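Local coordinates for myosin-17 (Arabidopsis thaliana, PDB 7KFL), which is a plant class XI myosin, an actin-based motor whose globular tail probably recognises and binds cargo, at residues A[83-88]-A[158-163]. Sequence-based numbering, arbitrary orientation.
Sequences TLLLLL and QLTAFL
L85 lays its forked end against L159, T160 and L163 on the facing helix, CD1 reaching L163 and the T160 backbone, CD2 the T160 hydroxyl. CD1 of L85 lies 3.6 Å from CD2 of L163, while CD2 of L85 comes up to OG1 of T160 at 3.2 Å. That hydroxyl is no partner for the leucine in any polar sense: it is hydrogen-bonded to the carbonyl oxygen of K156, one turn back on its own helix. L159 runs past L85 in the opposite direction, and with CG anti to the backbone N (chi1 -174°) it carries CD2 in among three leucines, 3.6 Å from CG of L84, 3.7 Å from CG of L85 and 3.9 Å from CD1 of L88. Cutting L85 back to an alanine would probably leave a gap beside CG of L159 and CD2 of L163, with L159 still resting on L84 and L88. No hydrogen bond links the two segments, which run roughly antiparallel (147°) with their axes 10.3 Å apart. Helix 31-43 packs on L84, helix 53-65 backs L159, and the C-terminal helix 388-393 touches T160 and L163, so this leucine seam between helices 71-89 and 150-186 lies buried within a helical bundle.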
ATOM      1  N   THR A  83      13.247   5.449  -9.977  1.00 53.82           N
ATOM      2  CA  THR A  83      14.412   6.324 -10.286  1.00 55.01           C
ATOM      3  C   THR A  83      14.532   6.504 -11.806  1.00 54.95           C
ATOM      4  O   THR A  83      14.783   7.649 -12.235  1.00 54.62           O
ATOM      5  CB  THR A  83      15.709   5.788  -9.666  1.00 55.77           C
ATOM      6  OG1 THR A  83      15.475   5.589  -8.271  1.00 56.45           O
ATOM      7  CG2 THR A  83      16.886   6.722  -9.851  1.00 56.36           C
ATOM      8  N   LEU A  84      14.358   5.433 -12.589  1.00 54.07           N
ATOM      9  CA  LEU A  84      14.450   5.496 -14.072  1.00 54.49           C
ATOM     10  C   LEU A  84      13.336   6.399 -14.615  1.00 55.19           C
ATOM     11  O   LEU A  84      13.643   7.251 -15.471  1.00 54.54           O
ATOM     12  CB  LEU A  84      14.366   4.092 -14.682  1.00 53.67           C
ATOM     13  CG  LEU A  84      14.553   4.031 -16.199  1.00 53.65           C
ATOM     14  CD1 LEU A  84      15.678   4.948 -16.669  1.00 53.57           C
ATOM     15  CD2 LEU A  84      14.817   2.602 -16.655  1.00 53.87           C
ATOM     16  N   LEU A  85      12.100   6.218 -14.134  1.00 55.76           N
ATOM     17  CA  LEU A  85      10.916   7.016 -14.558  1.00 56.86           C
ATOM     18  C   LEU A  85      11.118   8.489 -14.177  1.00 57.97           C
ATOM     19  O   LEU A  85      10.720   9.356 -14.978  1.00 58.63           O
ATOM     20  CB  LEU A  85       9.648   6.440 -13.922  1.00 57.05           C
ATOM     21  CG  LEU A  85       9.024   5.268 -14.676  1.00 57.67           C
ATOM     22  CD1 LEU A  85       8.066   4.492 -13.787  1.00 57.51           C
ATOM     23  CD2 LEU A  85       8.317   5.746 -15.937  1.00 57.97           C
ATOM     24  N   LEU A  86      11.712   8.753 -13.009  1.00 59.36           N
ATOM     25  CA  LEU A  86      12.040  10.122 -12.522  1.00 61.11           C
ATOM     26  C   LEU A  86      12.965  10.806 -13.539  1.00 61.24           C
ATOM     27  O   LEU A  86      12.704  11.976 -13.877  1.00 61.93           O
ATOM     28  CB  LEU A  86      12.686  10.015 -11.132  1.00 62.48           C
ATOM     29  CG  LEU A  86      13.037  11.319 -10.405  1.00 64.26           C
ATOM     30  CD1 LEU A  86      14.522  11.632 -10.506  1.00 64.58           C
ATOM     31  CD2 LEU A  86      12.209  12.499 -10.891  1.00 65.21           C
ATOM     32  N   LEU A  87      13.980  10.087 -14.031  1.00 60.63           N
ATOM     33  CA  LEU A  87      14.952  10.587 -15.041  1.00 60.53           C
ATOM     34  C   LEU A  87      14.221  10.816 -16.370  1.00 60.51           C
ATOM     35  O   LEU A  87      14.369  11.919 -16.935  1.00 61.55           O
ATOM     36  CB  LEU A  87      16.094   9.577 -15.203  1.00 60.34           C
ATOM     37  CG  LEU A  87      16.940   9.319 -13.957  1.00 60.40           C
ATOM     38  CD1 LEU A  87      17.723   8.021 -14.090  1.00 59.84           C
ATOM     39  CD2 LEU A  87      17.878  10.484 -13.681  1.00 61.27           C
ATOM     40  N   LEU A  88      13.458   9.819 -16.833  1.00 59.82           N
ATOM     41  CA  LEU A  88      12.644   9.874 -18.080  1.00 59.71           C
ATOM     42  C   LEU A  88      11.658  11.049 -18.013  1.00 61.23           C
ATOM     43  O   LEU A  88      11.511  11.742 -19.035  1.00 60.99           O
ATOM     44  CB  LEU A  88      11.894   8.550 -18.267  1.00 58.20           C
ATOM     45  CG  LEU A  88      12.751   7.322 -18.573  1.00 58.04           C
ATOM     46  CD1 LEU A  88      11.871   6.130 -18.915  1.00 57.66           C
ATOM     47  CD2 LEU A  88      13.736   7.588 -19.701  1.00 58.49           C
ATOM     48  N   GLN A 158       5.100   2.105 -20.806  1.00 50.90           N
ATOM     49  CA  GLN A 158       5.257   0.668 -20.446  1.00 50.74           C
ATOM     50  C   GLN A 158       5.948   0.546 -19.081  1.00 50.29           C
ATOM     51  O   GLN A 158       5.512  -0.301 -18.273  1.00 50.89           O
ATOM     52  CB  GLN A 158       6.028  -0.086 -21.532  1.00 51.16           C
ATOM     53  CG  GLN A 158       5.178  -0.437 -22.746  1.00 51.70           C
ATOM     54  CD  GLN A 158       5.930  -1.228 -23.789  1.00 51.64           C
ATOM     55  OE1 GLN A 158       7.086  -1.599 -23.608  1.00 52.43           O
ATOM     56  NE2 GLN A 158       5.269  -1.503 -24.899  1.00 52.04           N
ATOM     57  N   LEU A 159       6.981   1.356 -18.821  1.00 49.15           N
ATOM     58  CA  LEU A 159       7.742   1.326 -17.541  1.00 48.44           C
ATOM     59  C   LEU A 159       6.851   1.823 -16.395  1.00 48.15           C
ATOM     60  O   LEU A 159       6.926   1.231 -15.296  1.00 49.11           O
ATOM     61  CB  LEU A 159       9.013   2.173 -17.663  1.00 48.10           C
ATOM     62  CG  LEU A 159       9.963   2.110 -16.467  1.00 47.52           C
ATOM     63  CD1 LEU A 159      10.420   0.683 -16.198  1.00 47.45           C
ATOM     64  CD2 LEU A 159      11.166   3.015 -16.681  1.00 47.72           C
ATOM     65  N   THR A 160       6.055   2.871 -16.637  1.00 47.36           N
ATOM     66  CA  THR A 160       5.023   3.389 -15.696  1.00 47.07           C
ATOM     67  C   THR A 160       4.097   2.233 -15.296  1.00 46.37           C
ATOM     68  O   THR A 160       3.911   2.021 -14.084  1.00 45.22           O
ATOM     69  CB  THR A 160       4.252   4.568 -16.309  1.00 47.74           C
ATOM     70  OG1 THR A 160       5.160   5.662 -16.443  1.00 48.58           O
ATOM     71  CG2 THR A 160       3.062   5.009 -15.485  1.00 47.79           C
ATOM     72  N   ALA A 161       3.562   1.508 -16.282  1.00 46.81           N
ATOM     73  CA  ALA A 161       2.628   0.372 -16.086  1.00 47.81           C
ATOM     74  C   ALA A 161       3.290  -0.707 -15.218  1.00 48.40           C
ATOM     75  O   ALA A 161       2.582  -1.312 -14.396  1.00 49.49           O
ATOM     76  CB  ALA A 161       2.183  -0.183 -17.417  1.00 47.80           C
ATOM     77  N   PHE A 162       4.596  -0.933 -15.376  1.00 49.66           N
ATOM     78  CA  PHE A 162       5.348  -1.976 -14.627  1.00 50.50           C
ATOM     79  C   PHE A 162       5.616  -1.511 -13.189  1.00 49.89           C
ATOM     80  O   PHE A 162       5.575  -2.366 -12.287  1.00 49.48           O
ATOM     81  CB  PHE A 162       6.611  -2.392 -15.383  1.00 51.45           C
ATOM     82  CG  PHE A 162       6.419  -3.667 -16.163  1.00 53.02           C
ATOM     83  CD1 PHE A 162       5.894  -3.645 -17.446  1.00 54.45           C
ATOM     84  CD2 PHE A 162       6.703  -4.895 -15.588  1.00 54.02           C
ATOM     85  CE1 PHE A 162       5.692  -4.822 -18.151  1.00 54.99           C
ATOM     86  CE2 PHE A 162       6.503  -6.071 -16.295  1.00 54.75           C
ATOM     87  CZ  PHE A 162       5.995  -6.034 -17.574  1.00 55.07           C
ATOM     88  N   LEU A 163       5.861  -0.216 -12.968  1.00 49.55           N
ATOM     89  CA  LEU A 163       5.987   0.365 -11.603  1.00 49.46           C
ATOM     90  C   LEU A 163       4.683   0.126 -10.833  1.00 49.95           C
ATOM     91  O   LEU A 163       4.752  -0.300  -9.664  1.00 50.88           O
ATOM     92  CB  LEU A 163       6.302   1.861 -11.695  1.00 49.51           C
ATOM     93  CG  LEU A 163       6.344   2.604 -10.358  1.00 49.74           C
ATOM     94  CD1 LEU A 163       7.369   1.987  -9.421  1.00 49.93           C
ATOM     95  CD2 LEU A 163       6.639   4.081 -10.559  1.00 50.03           C
TER